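Local coordinates for protein TP_0956 (Treponema pallidum subsp. pallidum, PDB 3U64), which probably serves as the trimeric, tetratricopeptide-repeat T-component of a TRAP transporter, a lipoprotein that works through protein-protein contacts, at residues P49-V54 with G73-M78; A82-P87 with S104-L109; L68-G73 with R115-S120; V34-D39 with P275-L280; N62-G67 with L121-P126. One frame throughout, in Å; residues are numbered along the deposited sequence.

Overall arrangement
From the N terminus, contact 4 closes the largest loop: residues 34-39 meet 275-280, tying the short first helix to the start of helix 278-293, and the other four contacts all fall within that span. Contact 1 then joins helices 41-61 and 66-89. Contacts 5, 3 and 2 all pair helix 66-89 with helix 96-124, each loop enclosed by the one before, so the two antiparallel helices are held from their open ends toward the connecting loop. Contact 1 crosses contacts 5 and 3, sharing Gly73 with contact 3, and closes before contact 2 opens. Tyr76 packs on Leu109 of contact 2 and Tyr116 of contact 3, while Met78 reaches Leu280 of contact 4.

Contact 1 of 5, residues P49-V54 with G73-M78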
# COMPACT_ATOMS: atom_id res chain seq x y z
N PRO A 49 -3.52 5.25 -2.71
CA PRO A 49 -2.74 6.30 -2.03
C PRO A 49 -1.61 6.96 -2.86
O PRO A 49 -1.58 8.20 -2.91
CB PRO A 49 -2.19 5.58 -0.79
CG PRO A 49 -3.24 4.52 -0.50
CD PRO A 49 -3.65 4.04 -1.87
N LEU A 50 -0.70 6.21 -3.48
CA LEU A 50 0.36 6.87 -4.24
C LEU A 50 -0.21 7.63 -5.42
O LEU A 50 0.26 8.71 -5.76
CB LEU A 50 1.45 5.89 -4.71
CG LEU A 50 2.65 6.48 -5.46
CD1 LEU A 50 3.30 7.70 -4.76
CD2 LEU A 50 3.68 5.38 -5.69
N VAL A 51 -1.26 7.08 -6.04
CA VAL A 51 -1.99 7.79 -7.09
C VAL A 51 -2.49 9.17 -6.62
O VAL A 51 -2.31 10.18 -7.30
CB VAL A 51 -3.17 6.94 -7.57
CG1 VAL A 51 -4.01 7.70 -8.58
CG2 VAL A 51 -2.64 5.63 -8.18
N LEU A 52 -3.14 9.20 -5.46
CA LEU A 52 -3.56 10.46 -4.88
C LEU A 52 -2.34 11.39 -4.77
O LEU A 52 -2.39 12.56 -5.14
CB LEU A 52 -4.20 10.24 -3.52
CG LEU A 52 -5.72 10.07 -3.39
CD1 LEU A 52 -6.28 9.29 -4.53
CD2 LEU A 52 -6.06 9.38 -2.08
N LYS A 53 -1.23 10.84 -4.28
CA LYS A 53 -0.05 11.65 -4.06
C LYS A 53 0.53 12.20 -5.36
O LYS A 53 0.92 13.36 -5.43
CB LYS A 53 0.98 10.87 -3.25
CG LYS A 53 0.56 10.69 -1.78
CD LYS A 53 0.91 11.94 -1.01
CE LYS A 53 -0.26 12.45 -0.21
NZ LYS A 53 -0.06 13.92 0.10
N VAL A 54 0.56 11.37 -6.41
CA VAL A 54 1.05 11.84 -7.71
C VAL A 54 0.17 12.93 -8.30
O VAL A 54 0.67 13.95 -8.78
CB VAL A 54 1.21 10.68 -8.70
CG1 VAL A 54 1.46 11.22 -10.10
CG2 VAL A 54 2.38 9.78 -8.27
N GLY A 73 -9.15 16.62 -6.52
CA GLY A 73 -10.25 16.84 -5.59
C GLY A 73 -11.22 15.67 -5.54
O GLY A 73 -11.55 15.17 -4.47
N ARG A 74 -11.68 15.24 -6.71
CA ARG A 74 -12.63 14.13 -6.82
C ARG A 74 -12.03 12.87 -6.20
O ARG A 74 -12.71 12.13 -5.49
CB ARG A 74 -13.01 13.90 -8.31
CG ARG A 74 -13.60 12.53 -8.63
CD ARG A 74 -13.95 12.38 -10.12
NE ARG A 74 -12.89 12.89 -10.98
CZ ARG A 74 -13.10 13.58 -12.11
NH1 ARG A 74 -14.33 13.84 -12.51
NH2 ARG A 74 -12.07 14.00 -12.83
N LEU A 75 -10.76 12.64 -6.48
CA LEU A 75 -10.06 11.46 -6.00
C LEU A 75 -10.02 11.37 -4.48
O LEU A 75 -10.29 10.30 -3.90
CB LEU A 75 -8.63 11.48 -6.54
CG LEU A 75 -8.13 10.17 -7.10
CD1 LEU A 75 -9.24 9.45 -7.84
CD2 LEU A 75 -6.95 10.46 -8.00
N TYR A 76 -9.67 12.48 -3.82
CA TYR A 76 -9.67 12.53 -2.36
C TYR A 76 -11.06 12.25 -1.80
O TYR A 76 -11.20 11.49 -0.84
CB TYR A 76 -9.12 13.86 -1.84
CG TYR A 76 -7.64 13.77 -1.59
CD1 TYR A 76 -6.72 14.28 -2.51
CD2 TYR A 76 -7.14 13.12 -0.46
CE1 TYR A 76 -5.36 14.17 -2.30
CE2 TYR A 76 -5.77 13.00 -0.24
CZ TYR A 76 -4.89 13.53 -1.17
OH TYR A 76 -3.53 13.42 -0.98
N ILE A 77 -12.08 12.83 -2.42
CA ILE A 77 -13.46 12.65 -1.93
C ILE A 77 -13.95 11.20 -2.08
O ILE A 77 -14.57 10.64 -1.16
CB ILE A 77 -14.45 13.63 -2.61
CG1 ILE A 77 -14.12 15.07 -2.19
CG2 ILE A 77 -15.89 13.30 -2.22
CD1 ILE A 77 -14.71 16.11 -3.07
N MET A 78 -13.64 10.58 -3.21
CA MET A 78 -14.03 9.18 -3.45
C MET A 78 -13.25 8.24 -2.55
O MET A 78 -13.81 7.31 -1.97
CB MET A 78 -13.81 8.80 -4.91
CG MET A 78 -14.50 9.78 -5.85
SD MET A 78 -14.42 9.23 -7.57
CE MET A 78 -15.70 7.97 -7.55
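Lys53 NZ, beside Tyr76, is gripped by three oxygens: salt bridges run to Glu56 of its own helix and to Glu38 of the second subunit, and a hydrogen bond goes to Val34 O of that same neighbour. Bends at chi2 (-82°) and chi3 carry the lysine chain past the tyrosine hydroxyl, where its CE comes within 3.5 Å of Tyr76 OH. That hydroxyl is itself hydrogen-bonded to Glu56 and more weakly to Arg112. Away from this polar end the contact is apolar. Leu52 stands over the tyrosine ring, its CG 4.1 Å from the Tyr76 centroid and only 7° off the ring normal, a CH-pi contact over the centre of one face. From the same leucine the CD1 branch presses into Leu75, and the 3.3 Å between Leu52 CD1 and Leu75 CG is tighter than usual for two carbons. Val51 adds its CG1 branch, which meets Leu75 CD2 at 4.1 Å with the two side chains at about a right angle. The two segments run antiparallel, their axes 10.0 Å apart at closest approach, as neighbours do in the helical hairpins of tetratricopeptide-repeat proteins. Glu56 thus serves lysine and tyrosine together, so the buried ammonium is probably well compensated, and one polar cluster joins the packing of this helix pair to the subunit interface.

Contact 2 of 5, residues A82-P87 with S104-L109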
# COMPACT_ATOMS: atom_id res chain seq x y z
N ALA A 82 -15.07 5.73 0.11
CA ALA A 82 -14.96 4.29 -0.10
C ALA A 82 -13.95 3.62 0.83
O ALA A 82 -14.17 2.50 1.26
CB ALA A 82 -14.63 3.99 -1.56
N PHE A 83 -12.84 4.29 1.16
CA PHE A 83 -11.77 3.60 1.87
C PHE A 83 -11.43 4.13 3.25
O PHE A 83 -10.55 3.60 3.93
CB PHE A 83 -10.54 3.44 0.96
CG PHE A 83 -10.84 2.68 -0.30
CD1 PHE A 83 -11.10 1.32 -0.24
CD2 PHE A 83 -10.92 3.33 -1.52
CE1 PHE A 83 -11.42 0.60 -1.40
CE2 PHE A 83 -11.24 2.63 -2.69
CZ PHE A 83 -11.48 1.27 -2.63
N VAL A 84 -12.12 5.18 3.68
CA VAL A 84 -11.95 5.65 5.05
C VAL A 84 -13.27 5.56 5.83
O VAL A 84 -13.37 4.82 6.81
CB VAL A 84 -11.41 7.07 5.10
CG1 VAL A 84 -11.24 7.52 6.55
CG2 VAL A 84 -10.09 7.16 4.34
N GLN A 85 -14.27 6.31 5.37
CA GLN A 85 -15.54 6.38 6.06
C GLN A 85 -16.26 5.04 6.08
O GLN A 85 -16.73 4.60 7.12
CB GLN A 85 -16.48 7.40 5.42
CG GLN A 85 -17.85 7.42 6.14
CD GLN A 85 -18.84 8.45 5.58
OE1 GLN A 85 -18.46 9.52 5.08
NE2 GLN A 85 -20.13 8.11 5.68
N THR A 86 -16.37 4.43 4.92
CA THR A 86 -17.16 3.22 4.77
C THR A 86 -16.65 2.07 5.67
O THR A 86 -17.42 1.52 6.45
CB THR A 86 -17.30 2.84 3.29
OG1 THR A 86 -18.27 3.70 2.67
CG2 THR A 86 -17.74 1.40 3.13
N PRO A 87 -15.35 1.73 5.59
CA PRO A 87 -14.81 0.70 6.50
C PRO A 87 -15.03 1.02 8.00
O PRO A 87 -15.25 0.11 8.80
CB PRO A 87 -13.30 0.70 6.19
CG PRO A 87 -13.20 1.27 4.80
CD PRO A 87 -14.30 2.29 4.71
N SER A 104 -13.10 11.37 11.69
CA SER A 104 -12.42 12.67 11.69
C SER A 104 -11.42 12.72 10.56
O SER A 104 -11.24 13.76 9.91
CB SER A 104 -11.71 12.93 13.02
OG SER A 104 -12.61 12.74 14.09
N ARG A 105 -10.78 11.58 10.31
CA ARG A 105 -9.88 11.44 9.18
C ARG A 105 -10.61 11.63 7.83
O ARG A 105 -10.13 12.35 6.96
CB ARG A 105 -9.17 10.08 9.23
CG ARG A 105 -8.04 9.92 8.22
CD ARG A 105 -7.40 8.51 8.23
NE ARG A 105 -6.59 8.33 7.03
CZ ARG A 105 -6.51 7.21 6.32
NH1 ARG A 105 -7.18 6.12 6.69
NH2 ARG A 105 -5.75 7.19 5.24
N ALA A 106 -11.76 10.98 7.67
CA ALA A 106 -12.55 11.13 6.43
C ALA A 106 -12.98 12.59 6.26
O ALA A 106 -12.91 13.15 5.17
CB ALA A 106 -13.77 10.25 6.48
N ARG A 107 -13.44 13.19 7.34
CA ARG A 107 -13.87 14.58 7.33
C ARG A 107 -12.77 15.50 6.77
O ARG A 107 -13.03 16.32 5.89
CB ARG A 107 -14.29 15.00 8.74
CG ARG A 107 -14.94 16.36 8.81
CD ARG A 107 -15.03 16.84 10.24
NE ARG A 107 -14.77 18.28 10.31
CZ ARG A 107 -13.56 18.82 10.40
NH1 ARG A 107 -12.48 18.04 10.45
NH2 ARG A 107 -13.42 20.15 10.45
N LYS A 108 -11.54 15.33 7.26
CA LYS A 108 -10.42 16.15 6.79
C LYS A 108 -10.09 15.89 5.32
O LYS A 108 -9.75 16.82 4.59
CB LYS A 108 -9.17 15.93 7.66
CG LYS A 108 -9.31 16.49 9.08
CD LYS A 108 -8.02 16.34 9.87
CE LYS A 108 -8.19 16.75 11.33
NZ LYS A 108 -8.81 15.66 12.14
N LEU A 109 -10.20 14.64 4.90
CA LEU A 109 -9.99 14.29 3.50
C LEU A 109 -11.09 14.85 2.58
O LEU A 109 -10.80 15.33 1.48
CB LEU A 109 -9.85 12.77 3.34
CG LEU A 109 -8.56 12.14 3.88
CD1 LEU A 109 -8.46 10.68 3.50
CD2 LEU A 109 -7.29 12.85 3.42
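Val84 fills the middle of this contact between antiparallel helices, neighbours in an all-helical fold of the tetratricopeptide-repeat clan, and the packing is tight where it meets Ala106. Its CG1 branch stands 3.7 Å from Ala106 CB and equally close to the backbone N of that alanine. The small alanine side chain is consistent with axes only 8.6 Å apart in these segments. Gln85 CB touches the Ala106 methyl as well, at 4.1 Å from its CB.

Val84 CG2, anti to the carbonyl carbon, turns the other way, toward two longer side chains. It approaches Leu109 CD1 at 4.0 Å, and it also lies over one face of the Arg105 guanidinium, displaced from its centre. Packing is slacker here, but Leu43 of the second subunit covers both Arg105 and Leu109. The arginine's strongest partner is Asp40 of that subunit, salt-bridged to NE.

The more open flank is that of Gln85, partly exposed. Fully extended beyond CG, it carries its amide away from Ala106, where OE1 is hydrogen-bonded to Tyr110 and the side chain lies about 3 Å from a sulfate ion, probably from the crystallisation liquor. On the arginine side, the nearest atom to Val84 CG2 is Arg105 NH1, at 3.9 Å.

Contact 3 of 5, residues L68-G73 with R115-S120; sequences LSLAVG and RYALSS
At Ser69, Gly73 and Ala117 two antiparallel helix segments of this tetratricopeptide-repeat-like fold come unusually near, their axes 7.0 Å apart and their directions at 160°. Backbone takes much of the contact. Gly73 has no side chain, and its CA lies against Tyr116 CB at 3.8 Å, while Leu70 and Ala117 have their CA atoms 4.4 Å apart.

Apolar side chains fill in around this. Val72 lays CG1 against Tyr116 CB at 3.9 Å and also touches the near part of the ring. The ring's far end leaves the pair: Tyr116 OH is hydrogen-bonded to Glu56, and the ring meets His59 of the same helix. On the other flank Leu70 reaches over Ala117 with its CD1 branch.

The polar part belongs to the serines. Ser69 OG and Ser119 OG lie at hydrogen-bonding distance, 3.1 Å, though the Ser69 proton could instead serve His65 O. Ser69 CB also packs on Ser120 CB, whose hydroxyl turns off to bond Thr154 and probably Arg66. Ser119 OG, between its own backbone N and carbonyl carbon (chi1 61°), folds back on the helix and donates to Tyr116 O at 2.6 Å, tilted 22° from that carbonyl plane.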
# COMPACT_ATOMS: atom_id res chain seq x y z
N LEU A 68 -6.70 19.17 -13.55
CA LEU A 68 -5.90 18.53 -12.50
C LEU A 68 -6.44 18.87 -11.12
O LEU A 68 -6.49 18.00 -10.25
CB LEU A 68 -4.42 18.93 -12.61
CG LEU A 68 -3.52 17.94 -13.34
CD1 LEU A 68 -2.08 18.45 -13.41
CD2 LEU A 68 -3.59 16.60 -12.64
N SER A 69 -6.80 20.13 -10.92
CA SER A 69 -7.49 20.56 -9.71
C SER A 69 -8.69 19.69 -9.43
O SER A 69 -8.83 19.13 -8.34
CB SER A 69 -7.92 22.03 -9.81
OG SER A 69 -6.80 22.88 -9.62
N LEU A 70 -9.58 19.57 -10.42
CA LEU A 70 -10.78 18.76 -10.27
C LEU A 70 -10.45 17.29 -10.02
O LEU A 70 -11.00 16.66 -9.11
CB LEU A 70 -11.70 18.89 -11.50
CG LEU A 70 -13.03 18.11 -11.43
CD1 LEU A 70 -13.72 18.31 -10.08
CD2 LEU A 70 -13.99 18.45 -12.60
N ALA A 71 -9.53 16.74 -10.82
CA ALA A 71 -9.24 15.32 -10.73
C ALA A 71 -8.80 14.98 -9.32
O ALA A 71 -9.32 14.06 -8.71
CB ALA A 71 -8.16 14.92 -11.73
N VAL A 72 -7.82 15.71 -8.80
CA VAL A 72 -7.28 15.37 -7.50
C VAL A 72 -8.34 15.57 -6.40
O VAL A 72 -8.44 14.76 -5.49
CB VAL A 72 -5.97 16.11 -7.19
CG1 VAL A 72 -6.21 17.61 -7.03
CG2 VAL A 72 -5.30 15.52 -5.93
N GLY A 73 -9.15 16.62 -6.52
CA GLY A 73 -10.25 16.84 -5.59
C GLY A 73 -11.22 15.67 -5.54
O GLY A 73 -11.55 15.17 -4.47
N ARG A 115 -11.54 21.45 -1.31
CA ARG A 115 -10.72 22.64 -1.48
C ARG A 115 -9.84 22.56 -2.73
O ARG A 115 -9.57 23.57 -3.39
CB ARG A 115 -9.86 22.89 -0.24
CG ARG A 115 -10.66 23.26 0.98
CD ARG A 115 -9.80 23.49 2.22
NE ARG A 115 -10.62 23.33 3.43
CZ ARG A 115 -10.25 23.70 4.65
NH1 ARG A 115 -9.06 24.28 4.84
NH2 ARG A 115 -11.07 23.51 5.68
N TYR A 116 -9.35 21.35 -3.03
CA TYR A 116 -8.63 21.13 -4.27
C TYR A 116 -9.53 21.39 -5.49
O TYR A 116 -9.11 22.06 -6.43
CB TYR A 116 -8.08 19.70 -4.33
CG TYR A 116 -6.77 19.52 -3.61
CD1 TYR A 116 -5.87 20.57 -3.49
CD2 TYR A 116 -6.42 18.29 -3.07
CE1 TYR A 116 -4.65 20.39 -2.82
CE2 TYR A 116 -5.22 18.11 -2.41
CZ TYR A 116 -4.34 19.15 -2.29
OH TYR A 116 -3.15 18.95 -1.64
N ALA A 117 -10.76 20.89 -5.46
CA ALA A 117 -11.68 21.08 -6.60
C ALA A 117 -12.08 22.54 -6.71
O ALA A 117 -12.20 23.09 -7.82
CB ALA A 117 -12.92 20.17 -6.48
N LEU A 118 -12.26 23.18 -5.56
CA LEU A 118 -12.62 24.59 -5.53
C LEU A 118 -11.56 25.44 -6.23
O LEU A 118 -11.86 26.53 -6.74
CB LEU A 118 -12.80 25.03 -4.08
CG LEU A 118 -13.12 26.50 -3.79
CD1 LEU A 118 -14.43 26.91 -4.47
CD2 LEU A 118 -13.17 26.72 -2.29
N SER A 119 -10.31 24.97 -6.29
CA SER A 119 -9.29 25.80 -6.94
C SER A 119 -9.48 25.83 -8.46
O SER A 119 -9.01 26.74 -9.13
CB SER A 119 -7.86 25.45 -6.52
OG SER A 119 -7.54 24.11 -6.85
N SER A 120 -10.20 24.85 -9.00
CA SER A 120 -10.64 24.92 -10.39
C SER A 120 -11.57 26.13 -10.60
O SER A 120 -11.39 26.88 -11.56
CB SER A 120 -11.29 23.61 -10.84
OG SER A 120 -12.17 23.80 -11.95

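Contact 4 of 5, residues V34-D39 with P275-L280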
# COMPACT_ATOMS: atom_id res chain seq x y z
N VAL A 34 -8.89 0.80 -15.24
CA VAL A 34 -8.36 -0.28 -14.42
C VAL A 34 -8.76 -0.18 -12.96
O VAL A 34 -8.72 -1.17 -12.24
CB VAL A 34 -6.83 -0.46 -14.57
CG1 VAL A 34 -6.50 -0.76 -16.02
CG2 VAL A 34 -6.07 0.75 -14.08
N PHE A 35 -9.17 1.01 -12.53
CA PHE A 35 -9.70 1.17 -11.18
C PHE A 35 -11.22 1.04 -11.16
O PHE A 35 -11.75 0.30 -10.34
CB PHE A 35 -9.24 2.49 -10.52
CG PHE A 35 -7.76 2.55 -10.29
CD1 PHE A 35 -7.20 2.07 -9.12
CD2 PHE A 35 -6.91 3.04 -11.27
CE1 PHE A 35 -5.82 2.10 -8.92
CE2 PHE A 35 -5.53 3.08 -11.07
CZ PHE A 35 -4.99 2.60 -9.90
N THR A 36 -11.91 1.70 -12.08
CA THR A 36 -13.38 1.76 -12.04
C THR A 36 -14.08 0.46 -12.43
O THR A 36 -15.25 0.24 -12.07
CB THR A 36 -13.96 2.92 -12.90
OG1 THR A 36 -13.63 2.71 -14.29
CG2 THR A 36 -13.40 4.25 -12.43
N GLU A 37 -13.37 -0.41 -13.15
CA GLU A 37 -13.94 -1.71 -13.53
C GLU A 37 -13.42 -2.86 -12.65
O GLU A 37 -13.69 -4.04 -12.89
CB GLU A 37 -13.70 -1.99 -15.01
CG GLU A 37 -14.22 -0.87 -15.94
CD GLU A 37 -15.57 -0.30 -15.50
OE1 GLU A 37 -16.47 -1.10 -15.14
OE2 GLU A 37 -15.73 0.94 -15.50
N GLU A 38 -12.67 -2.49 -11.63
CA GLU A 38 -12.09 -3.46 -10.70
C GLU A 38 -13.21 -4.12 -9.88
O GLU A 38 -14.24 -3.49 -9.62
CB GLU A 38 -11.05 -2.73 -9.82
CG GLU A 38 -10.21 -3.58 -8.91
CD GLU A 38 -9.50 -4.70 -9.62
OE1 GLU A 38 -8.33 -4.52 -10.01
OE2 GLU A 38 -10.10 -5.77 -9.80
N ASP A 39 -13.04 -5.40 -9.54
CA ASP A 39 -13.93 -6.04 -8.57
C ASP A 39 -13.23 -6.40 -7.24
O ASP A 39 -13.87 -6.84 -6.28
CB ASP A 39 -14.69 -7.25 -9.16
CG ASP A 39 -13.76 -8.32 -9.74
OD1 ASP A 39 -12.58 -8.38 -9.37
OD2 ASP A 39 -14.23 -9.12 -10.58
N PRO A 275 -22.48 -1.42 -17.56
CA PRO A 275 -21.67 -0.86 -18.65
C PRO A 275 -20.38 -0.24 -18.14
O PRO A 275 -19.39 -0.19 -18.86
CB PRO A 275 -22.58 0.23 -19.25
CG PRO A 275 -23.92 0.05 -18.60
CD PRO A 275 -23.71 -0.65 -17.31
N HIS A 276 -20.39 0.24 -16.91
CA HIS A 276 -19.18 0.79 -16.32
C HIS A 276 -19.35 0.98 -14.82
O HIS A 276 -20.42 0.72 -14.27
CB HIS A 276 -18.77 2.10 -17.01
CG HIS A 276 -19.71 3.24 -16.74
ND1 HIS A 276 -21.07 3.07 -16.59
CD2 HIS A 276 -19.47 4.56 -16.57
CE1 HIS A 276 -21.63 4.24 -16.35
NE2 HIS A 276 -20.68 5.16 -16.33
N ASN A 277 -18.28 1.43 -14.16
CA ASN A 277 -18.24 1.59 -12.70
C ASN A 277 -18.58 0.34 -11.89
O ASN A 277 -19.13 0.42 -10.79
CB ASN A 277 -19.07 2.80 -12.26
CG ASN A 277 -18.38 4.13 -12.59
OD1 ASN A 277 -17.17 4.17 -12.80
ND2 ASN A 277 -19.16 5.20 -12.65
N LYS A 278 -18.23 -0.81 -12.44
CA LYS A 278 -18.37 -2.05 -11.68
C LYS A 278 -17.86 -1.88 -10.24
O LYS A 278 -18.50 -2.35 -9.29
CB LYS A 278 -17.65 -3.21 -12.37
CG LYS A 278 -18.04 -4.57 -11.79
CD LYS A 278 -17.00 -5.65 -12.08
CE LYS A 278 -16.97 -6.04 -13.53
NZ LYS A 278 -15.88 -7.02 -13.80
N LEU A 279 -16.74 -1.20 -10.05
CA LEU A 279 -16.21 -1.03 -8.69
C LEU A 279 -17.21 -0.32 -7.76
O LEU A 279 -17.45 -0.76 -6.64
CB LEU A 279 -14.88 -0.28 -8.72
CG LEU A 279 -14.29 0.04 -7.33
CD1 LEU A 279 -13.90 -1.21 -6.57
CD2 LEU A 279 -13.09 0.97 -7.44
N LEU A 280 -17.79 0.77 -8.22
CA LEU A 280 -18.72 1.50 -7.37
C LEU A 280 -19.98 0.68 -7.06
O LEU A 280 -20.47 0.69 -5.94
CB LEU A 280 -19.07 2.85 -8.00
CG LEU A 280 -17.98 3.93 -7.85
CD1 LEU A 280 -16.65 3.46 -8.41
CD2 LEU A 280 -18.40 5.24 -8.52
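The Glu37 carboxylate lies against the turn that leads into helix 278-293, and two backbone amides there bind it. Asn277 N meets the syn lone pair of Glu37 OE2 at 2.9 Å; Lys278 N comes to Glu37 OE1 from above the carboxylate plane, at 3.2 Å. Thr36 OG1 also donates to OE2, again out of plane, so that oxygen has two donors. Glu37 OE2 touches His276 CB, and the imidazole has Asn277 CG over one face, off its centre.

Glu37 reaches the turn by bending at chi2 (-41°), since its first bond leads away. The backbone adds a third bond: Leu279 N donates to Thr36 O at 2.9 Å, nearly straight at 169°. Amides at the start of a helix lack acceptors in their own helix, and here Thr36 and Glu37, from near the N terminus, supply them, probably with some help from the helix dipole. Leu279 CD2 tucks against Phe35 O at 3.3 Å.

Lys278 NZ is salt-bridged to Glu272 and stays 4.2 Å from Asp39 OD2. Glu38 and Asp39 turn to Lys53 and Arg112 of the third subunit. Helix 33-36 touches helix 41-61 through Phe35 on Leu48, and Leu279 brings helix 278-293 onto Leu41 of that helix.

Contact 5 of 5, residues N62-G67 with L121-P126; sequences NPAHRG and LETAYP
Arg66 lays its guanidinium on Ala124: the methyl CB sits 3.3 Å above the plane, away from the middle of the group and closest to Arg66 NH1, also at 3.3 Å. A bend at chi3 (59°) turns the group across the alanine once CG and CD have run outward. Leu121 CD2 is a looser neighbour, 4.3 Å from Arg66 NH2.

Nearer the backbone of the arginine, Arg66 and Thr123 lie alongside one another, running opposite ways, with Arg66 CG against Thr123 CG2 at 3.8 Å. The threonine divides its two branches. CG2, anti to the backbone N, takes the arginine methylenes and Ala64 O, while OG1 is hydrogen-bonded to Ser119 O in the preceding turn of its helix.

All this lies at the outer end of an antiparallel helix pair in the tetratricopeptide-repeat-like fold: helix 66-89 starts here, just after a type I turn from Asn62 to His65, and helix 96-124 ends. A water spans the gap, 2.8 Å from both Thr123 OG1 and Pro63 O, with His65 O at most a weak further partner; not all of its possible bonds can form at once.

The arginine's charge is held beyond the pair, by a salt bridge from NH2 to Asp151, which also accepts from Tyr125 OH.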
# COMPACT_ATOMS: atom_id res chain seq x y z
N ASN A 62 1.23 22.54 -11.28
CA ASN A 62 0.48 23.22 -12.34
C ASN A 62 -0.86 23.78 -11.86
O ASN A 62 -1.91 23.37 -12.37
CB ASN A 62 0.21 22.28 -13.52
CG ASN A 62 1.45 21.59 -14.02
OD1 ASN A 62 1.90 20.60 -13.44
ND2 ASN A 62 2.01 22.10 -15.11
N PRO A 63 -0.83 24.73 -10.92
CA PRO A 63 -2.04 25.14 -10.19
C PRO A 63 -3.14 25.75 -11.07
O PRO A 63 -4.27 25.90 -10.59
CB PRO A 63 -1.51 26.17 -9.18
CG PRO A 63 0.04 26.09 -9.27
CD PRO A 63 0.31 25.62 -10.66
N ALA A 64 -2.83 26.08 -12.32
CA ALA A 64 -3.82 26.71 -13.21
C ALA A 64 -4.47 25.69 -14.13
O ALA A 64 -5.32 26.03 -14.95
CB ALA A 64 -3.19 27.82 -14.04
N HIS A 65 -4.06 24.44 -13.99
CA HIS A 65 -4.70 23.39 -14.75
C HIS A 65 -5.98 22.98 -14.02
O HIS A 65 -5.95 22.36 -12.95
CB HIS A 65 -3.78 22.18 -14.95
CG HIS A 65 -4.22 21.28 -16.06
ND1 HIS A 65 -5.30 20.44 -15.95
CD2 HIS A 65 -3.74 21.13 -17.32
CE1 HIS A 65 -5.46 19.78 -17.08
NE2 HIS A 65 -4.53 20.18 -17.93
N ARG A 66 -7.11 23.37 -14.60
CA ARG A 66 -8.40 23.14 -13.97
C ARG A 66 -8.74 21.66 -13.89
O ARG A 66 -9.26 21.19 -12.87
CB ARG A 66 -9.48 23.90 -14.72
CG ARG A 66 -9.30 25.42 -14.67
CD ARG A 66 -10.55 26.08 -15.19
NE ARG A 66 -11.71 25.69 -14.40
CZ ARG A 66 -12.97 25.98 -14.73
NH1 ARG A 66 -13.22 26.65 -15.85
NH2 ARG A 66 -13.98 25.59 -13.95
N GLY A 67 -8.43 20.92 -14.96
CA GLY A 67 -8.65 19.49 -14.98
C GLY A 67 -7.94 18.76 -13.84
O GLY A 67 -8.50 17.84 -13.23
N LEU A 121 -12.54 26.34 -9.71
CA LEU A 121 -13.39 27.54 -9.78
C LEU A 121 -12.58 28.82 -9.53
O LEU A 121 -12.78 29.83 -10.22
CB LEU A 121 -14.60 27.44 -8.83
CG LEU A 121 -15.61 26.39 -9.31
CD1 LEU A 121 -16.65 26.02 -8.27
CD2 LEU A 121 -16.28 26.84 -10.59
N GLU A 122 -11.66 28.77 -8.58
CA GLU A 122 -10.85 29.95 -8.28
C GLU A 122 -9.96 30.37 -9.46
O GLU A 122 -9.72 31.56 -9.68
CB GLU A 122 -10.00 29.73 -7.03
CG GLU A 122 -9.20 30.98 -6.62
CD GLU A 122 -10.09 32.08 -6.04
OE1 GLU A 122 -11.25 31.80 -5.70
OE2 GLU A 122 -9.61 33.24 -5.93
N THR A 123 -9.46 29.38 -10.19
CA THR A 123 -8.65 29.63 -11.38
C THR A 123 -9.49 30.29 -12.47
O THR A 123 -9.05 31.23 -13.13
CB THR A 123 -8.06 28.31 -11.94
OG1 THR A 123 -6.96 27.89 -11.12
CG2 THR A 123 -7.56 28.49 -13.36
N ALA A 124 -10.71 29.79 -12.64
CA ALA A 124 -11.62 30.29 -13.67
C ALA A 124 -12.20 31.66 -13.35
O ALA A 124 -12.52 32.44 -14.26
CB ALA A 124 -12.74 29.30 -13.92
N TYR A 125 -12.35 31.96 -12.06
CA TYR A 125 -13.00 33.20 -11.61
C TYR A 125 -12.33 33.70 -10.36
O TYR A 125 -12.84 33.46 -9.25
CB TYR A 125 -14.48 32.96 -11.28
CG TYR A 125 -15.25 32.23 -12.35
CD1 TYR A 125 -15.54 32.84 -13.56
CD2 TYR A 125 -15.69 30.93 -12.14
CE1 TYR A 125 -16.24 32.18 -14.54
CE2 TYR A 125 -16.39 30.24 -13.12
CZ TYR A 125 -16.67 30.88 -14.32
OH TYR A 125 -17.37 30.21 -15.29
N PRO A 126 -11.20 34.39 -10.51
CA PRO A 126 -10.43 34.91 -9.37
C PRO A 126 -11.31 35.64 -8.37
O PRO A 126 -12.11 36.49 -8.76
CB PRO A 126 -9.45 35.88 -10.04
CG PRO A 126 -9.19 35.23 -11.40
CD PRO A 126 -10.50 34.58 -11.80
O HOH W 1 -6.87 25.08 -11.24